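Long-range contacts in PKS_KS domain-containing protein (Photorhabdus luminescens subsp. laumondii, PDB 6SMO), which probably acts as a 3-oxoacyl-[acyl-carrier-protein] synthase that joins acyl units by condensation, and here holds a twelve-carbon poly-oxo aldehyde in its pocket: residues Q25-V30 with L269-H274; I200-I205 with A284-Y289; G234-R239 with D256-A261; K364-H369 with P393-Q398. All blocks are in the same frame, centred on the assembly; numbering follows the deposited sequence.

Contact 1: residues Q25-V30 with L269-H274; sequences QPRRVV and LESYEH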
loop_
_atom_site.group_PDB
_atom_site.type_symbol
_atom_site.label_atom_id
_atom_site.label_comp_id
_atom_site.label_asym_id
_atom_site.label_seq_id
_atom_site.Cartn_x
_atom_site.Cartn_y
_atom_site.Cartn_z
ATOM N N GLN B 25 11.097 -1.706 -29.048
ATOM C CA GLN B 25 11.670 -2.231 -27.765
ATOM C C GLN B 25 10.564 -2.459 -26.732
ATOM O O GLN B 25 10.537 -3.522 -26.115
ATOM C CB GLN B 25 12.766 -1.309 -27.225
ATOM C CG GLN B 25 13.671 -1.992 -26.206
ATOM C CD GLN B 25 14.856 -1.150 -25.800
ATOM O OE1 GLN B 25 15.333 -0.304 -26.555
ATOM N NE2 GLN B 25 15.351 -1.386 -24.596
ATOM N N PRO B 26 9.640 -1.498 -26.471
ATOM C CA PRO B 26 8.498 -1.765 -25.594
ATOM C C PRO B 26 7.635 -2.928 -26.109
ATOM O O PRO B 26 7.309 -2.937 -27.283
ATOM C CB PRO B 26 7.699 -0.450 -25.577
ATOM C CG PRO B 26 8.205 0.320 -26.779
ATOM C CD PRO B 26 9.651 -0.102 -26.941
ATOM N N ARG B 27 7.292 -3.865 -25.219
ATOM C CA ARG B 27 6.600 -5.142 -25.543
ATOM C C ARG B 27 5.166 -5.103 -25.002
ATOM O O ARG B 27 4.937 -4.448 -23.965
ATOM C CB ARG B 27 7.375 -6.323 -24.950
ATOM C CG ARG B 27 8.800 -6.453 -25.470
ATOM C CD ARG B 27 9.682 -7.274 -24.549
ATOM N NE ARG B 27 9.436 -8.706 -24.664
ATOM C CZ ARG B 27 9.923 -9.633 -23.841
ATOM N NH1 ARG B 27 10.687 -9.290 -22.817
ATOM N NH2 ARG B 27 9.636 -10.908 -24.043
ATOM N N ARG B 28 4.244 -5.788 -25.686
ATOM C CA ARG B 28 2.816 -5.914 -25.285
ATOM C C ARG B 28 2.698 -6.968 -24.177
ATOM O O ARG B 28 3.402 -7.995 -24.259
ATOM C CB ARG B 28 1.942 -6.274 -26.490
ATOM C CG ARG B 28 1.683 -5.108 -27.434
ATOM C CD ARG B 28 0.631 -5.430 -28.480
ATOM N NE ARG B 28 1.151 -6.261 -29.558
ATOM C CZ ARG B 28 0.449 -6.663 -30.615
ATOM N NH1 ARG B 28 -0.822 -6.318 -30.750
ATOM N NH2 ARG B 28 1.024 -7.415 -31.539
ATOM N N VAL B 29 1.838 -6.707 -23.187
ATOM C CA VAL B 29 1.576 -7.593 -22.013
ATOM C C VAL B 29 0.210 -8.260 -22.210
ATOM O O VAL B 29 -0.743 -7.547 -22.585
ATOM C CB VAL B 29 1.633 -6.796 -20.694
ATOM C CG1 VAL B 29 1.487 -7.698 -19.477
ATOM C CG2 VAL B 29 2.903 -5.966 -20.590
ATOM N N VAL B 30 0.122 -9.571 -21.959
ATOM C CA VAL B 30 -1.119 -10.384 -22.142
ATOM C C VAL B 30 -1.338 -11.273 -20.913
ATOM O O VAL B 30 -0.342 -11.704 -20.299
ATOM C CB VAL B 30 -1.067 -11.219 -23.437
ATOM C CG1 VAL B 30 -1.245 -10.347 -24.670
ATOM C CG2 VAL B 30 0.205 -12.048 -23.542
ATOM N N LEU B 269 0.533 -12.670 -15.946
ATOM C CA LEU B 269 0.910 -11.725 -17.031
ATOM C C LEU B 269 2.226 -12.203 -17.652
ATOM O O LEU B 269 3.112 -12.632 -16.891
ATOM C CB LEU B 269 1.065 -10.310 -16.460
ATOM C CG LEU B 269 -0.065 -9.812 -15.559
ATOM C CD1 LEU B 269 0.186 -8.374 -15.135
ATOM C CD2 LEU B 269 -1.417 -9.934 -16.242
ATOM N N GLU B 270 2.345 -12.143 -18.982
ATOM C CA GLU B 270 3.616 -12.434 -19.697
ATOM C C GLU B 270 3.641 -11.710 -21.048
ATOM O O GLU B 270 2.592 -11.179 -21.466
ATOM C CB GLU B 270 3.831 -13.942 -19.847
ATOM C CG GLU B 270 2.694 -14.686 -20.523
ATOM C CD GLU B 270 2.947 -16.180 -20.653
ATOM O OE1 GLU B 270 3.802 -16.565 -21.475
ATOM O OE2 GLU B 270 2.301 -16.953 -19.919
ATOM N N SER B 271 4.819 -11.684 -21.678
ATOM C CA SER B 271 5.096 -11.044 -22.991
ATOM C C SER B 271 4.247 -11.707 -24.082
ATOM O O SER B 271 3.986 -12.921 -23.973
ATOM C CB SER B 271 6.566 -11.119 -23.317
ATOM O OG SER B 271 6.845 -10.519 -24.573
ATOM N N TYR B 272 3.839 -10.929 -25.091
ATOM C CA TYR B 272 3.044 -11.391 -26.260
ATOM C C TYR B 272 3.868 -12.398 -27.071
ATOM O O TYR B 272 3.301 -13.419 -27.508
ATOM C CB TYR B 272 2.605 -10.201 -27.118
ATOM C CG TYR B 272 1.661 -10.549 -28.242
ATOM C CD1 TYR B 272 0.426 -11.124 -27.984
ATOM C CD2 TYR B 272 1.992 -10.297 -29.563
ATOM C CE1 TYR B 272 -0.450 -11.448 -29.007
ATOM C CE2 TYR B 272 1.127 -10.612 -30.599
ATOM C CZ TYR B 272 -0.099 -11.190 -30.321
ATOM O OH TYR B 272 -0.956 -11.503 -31.337
ATOM N N GLU B 273 5.166 -12.122 -27.251
ATOM C CA GLU B 273 6.120 -12.980 -28.004
ATOM C C GLU B 273 6.342 -14.295 -27.246
ATOM O O GLU B 273 6.351 -15.356 -27.902
ATOM C CB GLU B 273 7.448 -12.252 -28.226
ATOM C CG GLU B 273 7.336 -11.039 -29.136
ATOM C CD GLU B 273 6.956 -11.348 -30.575
ATOM O OE1 GLU B 273 6.050 -10.673 -31.104
ATOM O OE2 GLU B 273 7.572 -12.258 -31.166
ATOM N N HIS B 274 6.509 -14.224 -25.919
ATOM C CA HIS B 274 6.774 -15.385 -25.025
ATOM C C HIS B 274 5.579 -16.346 -25.030
ATOM O O HIS B 274 5.810 -17.571 -25.024
ATOM C CB HIS B 274 7.104 -14.913 -23.602
ATOM C CG HIS B 274 7.565 -16.009 -22.699
ATOM N ND1 HIS B 274 6.691 -16.750 -21.928
ATOM C CD2 HIS B 274 8.800 -16.497 -22.447
ATOM C CE1 HIS B 274 7.367 -17.644 -21.237
ATOM N NE2 HIS B 274 8.663 -17.510 -21.537
#

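Contact 2: residues I200-I205 with A284-Y289; sequences IAMEHI and AELAGY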
loop_
_atom_site.group_PDB
_atom_site.type_symbol
_atom_site.label_atom_id
_atom_site.label_comp_id
_atom_site.label_asym_id
_atom_site.label_seq_id
_atom_site.Cartn_x
_atom_site.Cartn_y
_atom_site.Cartn_z
ATOM N N ILE B 200 2.903 -2.489 -11.964
ATOM C CA ILE B 200 4.380 -2.680 -11.842
ATOM C C ILE B 200 4.780 -3.966 -12.582
ATOM O O ILE B 200 5.886 -3.989 -13.154
ATOM C CB ILE B 200 4.837 -2.678 -10.366
ATOM C CG1 ILE B 200 6.332 -2.368 -10.242
ATOM C CG2 ILE B 200 4.473 -3.977 -9.660
ATOM C CD1 ILE B 200 6.748 -1.875 -8.876
ATOM N N ALA B 201 3.910 -4.983 -12.568
ATOM C CA ALA B 201 4.076 -6.264 -13.297
ATOM C C ALA B 201 4.080 -6.007 -14.809
ATOM O O ALA B 201 4.905 -6.624 -15.510
ATOM C CB ALA B 201 2.981 -7.228 -12.908
ATOM N N MET B 202 3.187 -5.130 -15.281
ATOM C CA MET B 202 3.080 -4.706 -16.706
ATOM C C MET B 202 4.374 -3.998 -17.127
ATOM O O MET B 202 4.855 -4.266 -18.247
ATOM C CB MET B 202 1.892 -3.758 -16.906
ATOM C CG MET B 202 1.596 -3.440 -18.362
ATOM S SD MET B 202 0.653 -1.906 -18.561
ATOM C CE MET B 202 1.913 -0.692 -18.171
ATOM N N GLU B 203 4.910 -3.129 -16.261
ATOM C CA GLU B 203 6.138 -2.327 -16.516
ATOM C C GLU B 203 7.349 -3.261 -16.656
ATOM O O GLU B 203 8.151 -3.039 -17.585
ATOM C CB GLU B 203 6.346 -1.296 -15.403
ATOM C CG GLU B 203 5.382 -0.125 -15.485
ATOM C CD GLU B 203 5.330 0.754 -14.246
ATOM O OE1 GLU B 203 4.315 1.459 -14.066
ATOM O OE2 GLU B 203 6.303 0.734 -13.464
ATOM N N HIS B 204 7.469 -4.262 -15.776
ATOM C CA HIS B 204 8.558 -5.279 -15.789
ATOM C C HIS B 204 8.601 -5.984 -17.150
ATOM O O HIS B 204 9.709 -6.113 -17.708
ATOM C CB HIS B 204 8.392 -6.289 -14.642
ATOM C CG HIS B 204 8.923 -5.811 -13.334
ATOM N ND1 HIS B 204 8.119 -5.656 -12.221
ATOM C CD2 HIS B 204 10.169 -5.456 -12.953
ATOM C CE1 HIS B 204 8.848 -5.224 -11.212
ATOM N NE2 HIS B 204 10.109 -5.094 -11.635
ATOM N N ILE B 205 7.442 -6.412 -17.659
ATOM C CA ILE B 205 7.315 -7.182 -18.933
ATOM C C ILE B 205 7.567 -6.237 -20.114
ATOM O O ILE B 205 8.343 -6.618 -21.014
ATOM C CB ILE B 205 5.941 -7.881 -19.035
ATOM C CG1 ILE B 205 5.718 -8.871 -17.887
ATOM C CG2 ILE B 205 5.776 -8.559 -20.390
ATOM C CD1 ILE B 205 4.270 -9.252 -17.676
ATOM N N ALA B 284 -6.829 -11.766 -22.462
ATOM C CA ALA B 284 -6.897 -10.345 -22.877
ATOM C C ALA B 284 -5.506 -9.704 -22.807
ATOM O O ALA B 284 -4.620 -10.263 -22.129
ATOM C CB ALA B 284 -7.884 -9.609 -22.004
ATOM N N GLU B 285 -5.337 -8.570 -23.494
ATOM C CA GLU B 285 -4.104 -7.739 -23.485
ATOM C C GLU B 285 -4.249 -6.657 -22.410
ATOM O O GLU B 285 -5.253 -5.919 -22.457
ATOM C CB GLU B 285 -3.877 -7.114 -24.864
ATOM C CG GLU B 285 -2.548 -6.389 -25.002
ATOM C CD GLU B 285 -2.445 -5.477 -26.212
ATOM O OE1 GLU B 285 -3.091 -5.777 -27.238
ATOM O OE2 GLU B 285 -1.722 -4.465 -26.126
ATOM N N LEU B 286 -3.295 -6.581 -21.477
ATOM C CA LEU B 286 -3.178 -5.489 -20.474
ATOM C C LEU B 286 -2.388 -4.344 -21.121
ATOM O O LEU B 286 -1.144 -4.390 -21.094
ATOM C CB LEU B 286 -2.498 -6.033 -19.210
ATOM C CG LEU B 286 -2.850 -5.319 -17.905
ATOM C CD1 LEU B 286 -2.662 -6.245 -16.712
ATOM C CD2 LEU B 286 -2.025 -4.053 -17.727
ATOM N N ALA B 287 -3.099 -3.369 -21.698
ATOM C CA ALA B 287 -2.571 -2.378 -22.667
ATOM C C ALA B 287 -1.831 -1.243 -21.947
ATOM O O ALA B 287 -0.708 -0.914 -22.379
ATOM C CB ALA B 287 -3.693 -1.844 -23.522
ATOM N N GLY B 288 -2.440 -0.654 -20.913
ATOM C CA GLY B 288 -1.895 0.529 -20.215
ATOM C C GLY B 288 -2.271 0.578 -18.744
ATOM O O GLY B 288 -3.221 -0.123 -18.345
ATOM N N TYR B 289 -1.547 1.398 -17.976
ATOM C CA TYR B 289 -1.730 1.625 -16.519
ATOM C C TYR B 289 -1.393 3.083 -16.187
ATOM O O TYR B 289 -0.486 3.655 -16.825
ATOM C CB TYR B 289 -0.853 0.663 -15.713
ATOM C CG TYR B 289 -0.690 1.018 -14.256
ATOM C CD1 TYR B 289 -1.711 0.795 -13.346
ATOM C CD2 TYR B 289 0.485 1.581 -13.781
ATOM C CE1 TYR B 289 -1.572 1.120 -12.006
ATOM C CE2 TYR B 289 0.643 1.910 -12.444
ATOM C CZ TYR B 289 -0.391 1.680 -11.553
ATOM O OH TYR B 289 -0.247 2.000 -10.233
#

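Contact 3: residues G234-R239 with D256-A261; sequences GALSSR and DGFVIA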
loop_
_atom_site.group_PDB
_atom_site.type_symbol
_atom_site.label_atom_id
_atom_site.label_comp_id
_atom_site.label_asym_id
_atom_site.label_seq_id
_atom_site.Cartn_x
_atom_site.Cartn_y
_atom_site.Cartn_z
ATOM N N GLY B 234 -17.446 4.498 9.880
ATOM C CA GLY B 234 -18.806 4.643 9.323
ATOM C C GLY B 234 -18.820 4.459 7.815
ATOM O O GLY B 234 -19.613 5.149 7.144
ATOM N N ALA B 235 -17.975 3.559 7.301
ATOM C CA ALA B 235 -17.825 3.244 5.859
ATOM C C ALA B 235 -18.618 1.979 5.502
ATOM O O ALA B 235 -18.911 1.794 4.303
ATOM C CB ALA B 235 -16.361 3.093 5.524
ATOM N N LEU B 236 -18.949 1.145 6.495
ATOM C CA LEU B 236 -19.728 -0.114 6.315
ATOM C C LEU B 236 -21.226 0.207 6.261
ATOM O O LEU B 236 -21.645 1.207 6.878
ATOM C CB LEU B 236 -19.417 -1.085 7.461
ATOM C CG LEU B 236 -18.648 -2.349 7.075
ATOM C CD1 LEU B 236 -17.321 -2.010 6.416
ATOM C CD2 LEU B 236 -18.423 -3.233 8.291
ATOM N N SER B 237 -21.994 -0.624 5.547
ATOM C CA SER B 237 -23.478 -0.571 5.465
ATOM C C SER B 237 -24.070 -0.894 6.842
ATOM O O SER B 237 -23.709 -1.950 7.401
ATOM C CB SER B 237 -23.997 -1.517 4.411
ATOM O OG SER B 237 -25.394 -1.350 4.220
ATOM N N SER B 238 -24.934 -0.016 7.364
ATOM C CA SER B 238 -25.482 -0.078 8.745
ATOM C C SER B 238 -27.013 0.062 8.766
ATOM O O SER B 238 -27.571 0.097 9.881
ATOM C CB SER B 238 -24.835 0.975 9.607
ATOM O OG SER B 238 -25.093 2.274 9.098
ATOM N N ARG B 239 -27.674 0.123 7.603
ATOM C CA ARG B 239 -29.151 0.300 7.512
ATOM C C ARG B 239 -29.833 -1.049 7.774
ATOM O O ARG B 239 -29.287 -2.084 7.339
ATOM C CB ARG B 239 -29.559 0.917 6.167
ATOM C CG ARG B 239 -29.421 0.002 4.956
ATOM C CD ARG B 239 -29.961 0.671 3.702
ATOM N NE ARG B 239 -30.192 -0.261 2.606
ATOM C CZ ARG B 239 -29.274 -0.671 1.731
ATOM N NH1 ARG B 239 -28.024 -0.247 1.810
ATOM N NH2 ARG B 239 -29.614 -1.520 0.775
ATOM N N ASP B 256 -25.535 2.914 1.551
ATOM C CA ASP B 256 -25.090 3.616 2.786
ATOM C C ASP B 256 -23.729 3.097 3.280
ATOM O O ASP B 256 -23.372 3.428 4.430
ATOM C CB ASP B 256 -26.133 3.460 3.898
ATOM C CG ASP B 256 -26.314 2.027 4.371
ATOM O OD1 ASP B 256 -26.320 1.122 3.514
ATOM O OD2 ASP B 256 -26.434 1.826 5.595
ATOM N N GLY B 257 -22.989 2.334 2.466
ATOM C CA GLY B 257 -21.682 1.761 2.849
ATOM C C GLY B 257 -21.382 0.459 2.126
ATOM O O GLY B 257 -22.315 -0.117 1.532
ATOM N N PHE B 258 -20.125 0.003 2.186
ATOM C CA PHE B 258 -19.631 -1.229 1.514
ATOM C C PHE B 258 -19.741 -2.421 2.473
ATOM O O PHE B 258 -19.476 -2.258 3.679
ATOM C CB PHE B 258 -18.204 -1.037 0.986
ATOM C CG PHE B 258 -17.107 -0.950 2.020
ATOM C CD1 PHE B 258 -16.552 -2.096 2.570
ATOM C CD2 PHE B 258 -16.598 0.280 2.412
ATOM C CE1 PHE B 258 -15.534 -2.014 3.508
ATOM C CE2 PHE B 258 -15.579 0.360 3.349
ATOM C CZ PHE B 258 -15.048 -0.786 3.895
ATOM N N VAL B 259 -20.139 -3.581 1.942
ATOM C CA VAL B 259 -20.116 -4.896 2.649
ATOM C C VAL B 259 -18.696 -5.460 2.530
ATOM O O VAL B 259 -18.292 -5.786 1.398
ATOM C CB VAL B 259 -21.160 -5.873 2.072
ATOM C CG1 VAL B 259 -21.012 -7.276 2.645
ATOM C CG2 VAL B 259 -22.578 -5.364 2.275
ATOM N N ILE B 260 -17.971 -5.557 3.651
ATOM C CA ILE B 260 -16.567 -6.068 3.698
ATOM C C ILE B 260 -16.570 -7.552 3.309
ATOM O O ILE B 260 -17.557 -8.246 3.623
ATOM C CB ILE B 260 -15.920 -5.829 5.077
ATOM C CG1 ILE B 260 -14.398 -5.992 5.017
ATOM C CG2 ILE B 260 -16.540 -6.720 6.145
ATOM C CD1 ILE B 260 -13.668 -5.347 6.172
ATOM N N ALA B 261 -15.500 -8.006 2.650
ATOM C CA ALA B 261 -15.345 -9.376 2.107
ATOM C C ALA B 261 -13.879 -9.808 2.201
ATOM O O ALA B 261 -13.029 -8.953 2.507
ATOM C CB ALA B 261 -15.835 -9.414 0.681
#

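Contact 4: residues K364-H369 with P393-Q398; sequences KSMTGH and PTINYQ. With LKZ (3,5,7,9,11-pentakis(oxidanylidene)dodecanal), chain H.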
loop_
_atom_site.group_PDB
_atom_site.type_symbol
_atom_site.label_atom_id
_atom_site.label_comp_id
_atom_site.label_asym_id
_atom_site.label_seq_id
_atom_site.Cartn_x
_atom_site.Cartn_y
_atom_site.Cartn_z
ATOM N N LYS B 364 -18.708 -5.906 -6.665
ATOM C CA LYS B 364 -18.859 -5.781 -5.188
ATOM C C LYS B 364 -20.332 -5.921 -4.776
ATOM O O LYS B 364 -20.579 -6.061 -3.563
ATOM C CB LYS B 364 -18.285 -4.448 -4.700
ATOM C CG LYS B 364 -16.776 -4.295 -4.848
ATOM C CD LYS B 364 -16.249 -2.997 -4.272
ATOM C CE LYS B 364 -14.751 -2.828 -4.417
ATOM N NZ LYS B 364 -14.345 -2.617 -5.826
ATOM N N SER B 365 -21.270 -5.880 -5.730
ATOM C CA SER B 365 -22.719 -6.128 -5.503
ATOM C C SER B 365 -22.959 -7.604 -5.154
ATOM O O SER B 365 -23.939 -7.884 -4.435
ATOM C CB SER B 365 -23.541 -5.712 -6.698
ATOM O OG SER B 365 -23.157 -6.433 -7.858
ATOM N N MET B 366 -22.107 -8.504 -5.658
ATOM C CA MET B 366 -22.178 -9.972 -5.423
ATOM C C MET B 366 -21.100 -10.401 -4.418
ATOM O O MET B 366 -21.430 -11.177 -3.501
ATOM C CB MET B 366 -21.976 -10.739 -6.735
ATOM C CG MET B 366 -22.997 -10.388 -7.798
ATOM S SD MET B 366 -22.830 -11.394 -9.291
ATOM C CE MET B 366 -22.032 -10.229 -10.394
ATOM N N THR B 367 -19.863 -9.920 -4.593
ATOM C CA THR B 367 -18.657 -10.363 -3.841
ATOM C C THR B 367 -18.504 -9.591 -2.524
ATOM O O THR B 367 -17.930 -10.166 -1.578
ATOM C CB THR B 367 -17.381 -10.189 -4.676
ATOM O OG1 THR B 367 -17.369 -8.863 -5.206
ATOM C CG2 THR B 367 -17.272 -11.194 -5.804
ATOM N N GLY B 368 -18.980 -8.342 -2.467
ATOM C CA GLY B 368 -18.639 -7.389 -1.393
ATOM C C GLY B 368 -17.272 -6.781 -1.648
ATOM O O GLY B 368 -16.764 -6.941 -2.777
ATOM N N HIS B 369 -16.703 -6.126 -0.635
ATOM C CA HIS B 369 -15.417 -5.394 -0.773
ATOM C C HIS B 369 -14.278 -6.125 -0.057
ATOM O O HIS B 369 -14.284 -6.172 1.166
ATOM C CB HIS B 369 -15.601 -3.945 -0.300
ATOM C CG HIS B 369 -14.568 -2.996 -0.808
ATOM N ND1 HIS B 369 -13.448 -3.413 -1.466
ATOM C CD2 HIS B 369 -14.469 -1.659 -0.724
ATOM C CE1 HIS B 369 -12.709 -2.379 -1.780
ATOM N NE2 HIS B 369 -13.315 -1.298 -1.343
ATOM N N PRO B 393 -23.975 -8.507 -14.361
ATOM C CA PRO B 393 -24.793 -7.381 -13.911
ATOM C C PRO B 393 -24.398 -6.842 -12.530
ATOM O O PRO B 393 -23.719 -7.539 -11.798
ATOM C CB PRO B 393 -26.190 -8.011 -13.844
ATOM C CG PRO B 393 -25.923 -9.441 -13.415
ATOM C CD PRO B 393 -24.593 -9.805 -14.048
ATOM N N THR B 394 -24.830 -5.615 -12.223
ATOM C CA THR B 394 -24.820 -5.019 -10.860
ATOM C C THR B 394 -26.144 -5.383 -10.178
ATOM O O THR B 394 -27.162 -4.742 -10.501
ATOM C CB THR B 394 -24.614 -3.499 -10.912
ATOM O OG1 THR B 394 -23.548 -3.216 -11.819
ATOM C CG2 THR B 394 -24.300 -2.900 -9.558
ATOM N N ILE B 395 -26.135 -6.387 -9.295
ATOM C CA ILE B 395 -27.366 -6.922 -8.638
ATOM C C ILE B 395 -27.773 -5.993 -7.486
ATOM O O ILE B 395 -26.985 -5.089 -7.140
ATOM C CB ILE B 395 -27.180 -8.381 -8.168
ATOM C CG1 ILE B 395 -26.147 -8.516 -7.045
ATOM C CG2 ILE B 395 -26.850 -9.282 -9.348
ATOM C CD1 ILE B 395 -26.315 -9.765 -6.209
ATOM N N ASN B 396 -28.969 -6.221 -6.933
ATOM C CA ASN B 396 -29.548 -5.474 -5.782
ATOM C C ASN B 396 -29.818 -4.019 -6.188
ATOM O O ASN B 396 -29.817 -3.152 -5.291
ATOM C CB ASN B 396 -28.646 -5.553 -4.548
ATOM C CG ASN B 396 -28.187 -6.962 -4.236
ATOM O OD1 ASN B 396 -28.915 -7.925 -4.473
ATOM N ND2 ASN B 396 -26.985 -7.093 -3.701
ATOM N N TYR B 397 -30.058 -3.761 -7.480
ATOM C CA TYR B 397 -30.396 -2.415 -8.015
ATOM C C TYR B 397 -31.874 -2.129 -7.725
ATOM O O TYR B 397 -32.747 -2.678 -8.430
ATOM C CB TYR B 397 -30.077 -2.302 -9.508
ATOM C CG TYR B 397 -30.098 -0.887 -10.024
ATOM C CD1 TYR B 397 -28.986 -0.068 -9.904
ATOM C CD2 TYR B 397 -31.232 -0.353 -10.615
ATOM C CE1 TYR B 397 -28.995 1.239 -10.367
ATOM C CE2 TYR B 397 -31.258 0.952 -11.083
ATOM C CZ TYR B 397 -30.135 1.751 -10.958
ATOM O OH TYR B 397 -30.151 3.037 -11.417
ATOM N N GLN B 398 -32.134 -1.303 -6.708
ATOM C CA GLN B 398 -33.494 -0.979 -6.200
ATOM C C GLN B 398 -33.969 0.318 -6.873
ATOM O O GLN B 398 -34.298 0.260 -8.075
ATOM C CB GLN B 398 -33.466 -0.921 -4.670
ATOM C CG GLN B 398 -33.147 -2.260 -4.018
ATOM C CD GLN B 398 -32.699 -2.112 -2.585
ATOM O OE1 GLN B 398 -33.299 -1.385 -1.796
ATOM N NE2 GLN B 398 -31.631 -2.810 -2.232
HETATM C C4 LKZ H . -7.935 -1.120 9.034
HETATM C C5 LKZ H . -6.785 -0.600 8.209
HETATM C C6 LKZ H . -6.551 -1.251 6.843
HETATM C C7 LKZ H . -6.903 -0.252 5.762
HETATM C C8 LKZ H . -6.676 -0.613 4.289
HETATM C C10 LKZ H . -10.164 1.363 0.933
HETATM C C22 LKZ H . -7.372 -2.087 10.057
HETATM C C11 LKZ H . -10.420 -0.069 0.537
HETATM O O19 LKZ H . -11.476 -0.631 0.764
HETATM C C3 LKZ H . -8.804 1.311 1.602
HETATM O O23 LKZ H . -7.904 2.043 1.230
HETATM C C2 LKZ H . -8.580 0.218 2.656
HETATM C C9 LKZ H . -7.307 0.505 3.454
HETATM O O20 LKZ H . -6.839 1.626 3.505
HETATM O O21 LKZ H . -7.410 0.805 6.066
HETATM O O22 LKZ H . -6.069 0.286 8.648
HETATM O O24 LKZ H . -7.102 -1.746 11.199
HETATM C C23 LKZ H . -7.168 -3.511 9.577
#

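Contact 1: residues Q25-V30 with L269-H274
Val-30 and Glu-270 face each other as an antiparallel hydrogen-bonded pair, and each satisfies both backbone groups of the other. Val-30 N gives its hydrogen to Glu-270 O at 3.0 Å (164° at the hydrogen), and Glu-270 N returns a bond to Val-30 O, also 3.0 Å. Next to them Val-29 and Ser-271 form a non-hydrogen-bonded pair. The edge of Val-29 turned away from this strand bonds instead to Leu-286, while the backbone of Ser-271 bonds to that of Asp-211. This is where strands 29-37 and 263-271 lie side by side within the mixed sheet of the thiolase-like fold. Ser-271 is the N-cap of helix 272-277, and Arg-28 O takes up the first amide of that helix, Tyr-272 N, at 3.1 Å, with the donor tilted out of the carbonyl plane. The Arg-28 side chain runs alongside Tyr-272 and bends at chi3 (-77°), turning a face of its guanidinium to the ring, the planes 53° apart; CZ is 4.4 Å from the Tyr-272 centroid, an off-centre cation-pi contact. Val-30 CG1 packs obliquely against the same ring, 3.8 Å from Tyr-272 CD1. Arg-27 NH2 lies 2.9 Å from Ser-271 OG and forms a salt bridge with Asp-211. Both carboxylate oxygens of Glu-270 have partners: OE1 accepts from His-274 ND1 at 2.9 Å, in the imidazole plane, and OE2 serves Thr-32 and Arg-278.

Contact 2: residues I200-I205 with A284-Y289
With CG of Met-202 anti to its backbone N (chi1 -172°), the side chain leaves helix 193-206 straight toward strand 284-293, and the bend at chi3 (72°) then turns the methyl along the strand. The thioether is thereby split between two residues: SD rests on Leu-286 CD2 at 3.5 Å, and CE reaches Tyr-289 CB at 3.9 Å. Between these two, Met-202 SD also lies 3.8 Å from Gly-288 C, touching the strand backbone. Ala-287 and Gly-288 form a classic beta bulge opposite Val-436, so Leu-286 and Tyr-289 both point at the helix. In this thiolase-like fold the helix packs over the large mixed sheet; the axes of segments 200-205 and 284-289 pass 8.9 Å apart, their directions 113° apart. Further round the helix, the extended Glu-203 side chain brings OE1 to 3.8 Å from Tyr-289 CD2, the carboxylate turned well out of parallel with the ring. Tyr-289 is held at two other points: its OH bonds to Asp-196, earlier on the same helix, and its N to Asp-318. His-204, on another side of the helix, bonds through NE2 to Tyr-168 OH of the partner Ketoacyl_synth_N chain.

Contact 3: residues G234-R239 with D256-A261
Asp-256 turns its carboxylate into the curve of residues 237-239, where four donors meet it. Ser-237 OG donates to Asp-256 OD1 at 2.7 Å from the syn side, somewhat out of the carboxylate plane. Arg-239 NH1 comes to the same Asp-256 OD1 from the opposite face, at 2.8 Å, making a salt bridge. The oxygen lies close to the guanidinium plane, yet the two flat groups stand 70° apart, so this is a one-oxygen contact and not a side-on pairing. Asp-256 OD2 meanwhile accepts Ser-238 N at 3.0 Å from above the plane, with a weak further bond from Arg-239 N. Two bonds on one oxygen, and a bond plus a weak one on the other, should fix the rotation of the carboxylate. Both segments belong to the long loop between helix 224-233 and strand 263-271, which closes on itself here beside the pocket. Gly-257 has no CB to run into the backbone of Ala-235 to Ser-237, and its CA comes to 3.9 Å from Ser-237 CA. Just beyond, Phe-258 N bonds to Ala-235 O at 3.0 Å, right after the Schellman motif at Gly-234 that ends helix 224-233. The Phe-258 ring takes Leu-236 CD1 over one face, 3.9 Å from its centroid, in a CH-pi contact, while Ala-235 CB touches CE2 at 3.6 Å. It also meets Phe-230 and His-369, both lining the ligand pocket, edge-to-face.

Contact 4: residues K364-H369 with P393-Q398
The short, weakly bonded helix 364-367, which leads into His-369 of the ligand pocket, rests through Ser-365 and Met-366 on the loop 393-396. Ser-365 OG, placed between its backbone N and carbonyl carbon (chi1 60°), receives a weak bond from Ile-395 N at 3.3 Å, while its stronger partner is Ser-362 O. Ile-395 lays CD1 against Met-366 CG at 3.7 Å, the two side chains crossing at about a right angle. The Met-366 methyl then bends onward toward the proline, with CE 3.5 Å from Pro-393 O. Asn-396 ND2 passes near Ser-365 O at a poor angle and bonds instead to Thr-248 O. Within this ketosynthase C-terminal region the helix closes with a bond from Gly-368 N to Lys-364 O at 3.0 Å, and Gly-368 then leaves helical geometry with a positive phi, turning the chain toward the pocket. There His-369 NE2 comes within 2.9 Å of O19 of the bound poly-oxo aldehyde. One face of the imidazole carries Lys-364 CE, offset toward the rim, and the ring also meets that of His-332. Lys-364 NZ forms a salt bridge with Glu-378 and bonds to His-332 O.

Overall arrangement
Contacts 1 and 2 share one sheet: strand 29-37 lies between 263-271 and 284-293, and Val-29 reaches into both contacts. Contact 1 is mostly buried backbone pairing with charged side chains toward its outer end, whereas contact 2 is apolar packing of a helix on that sheet, with no hydrogen bond across. Contacts 3 and 4 lie on the opposite side of the chain's centre and come near the ligand through Phe-258 and His-369; they are joined by Val-259 O and Ala-261 N, which probably bond to the backbone N and O of His-369. Partly buried contact 3 relies on a carboxylate gripped by loop donors and on an aromatic ring, while buried contact 4 has little more than a weak bond and apolar packing.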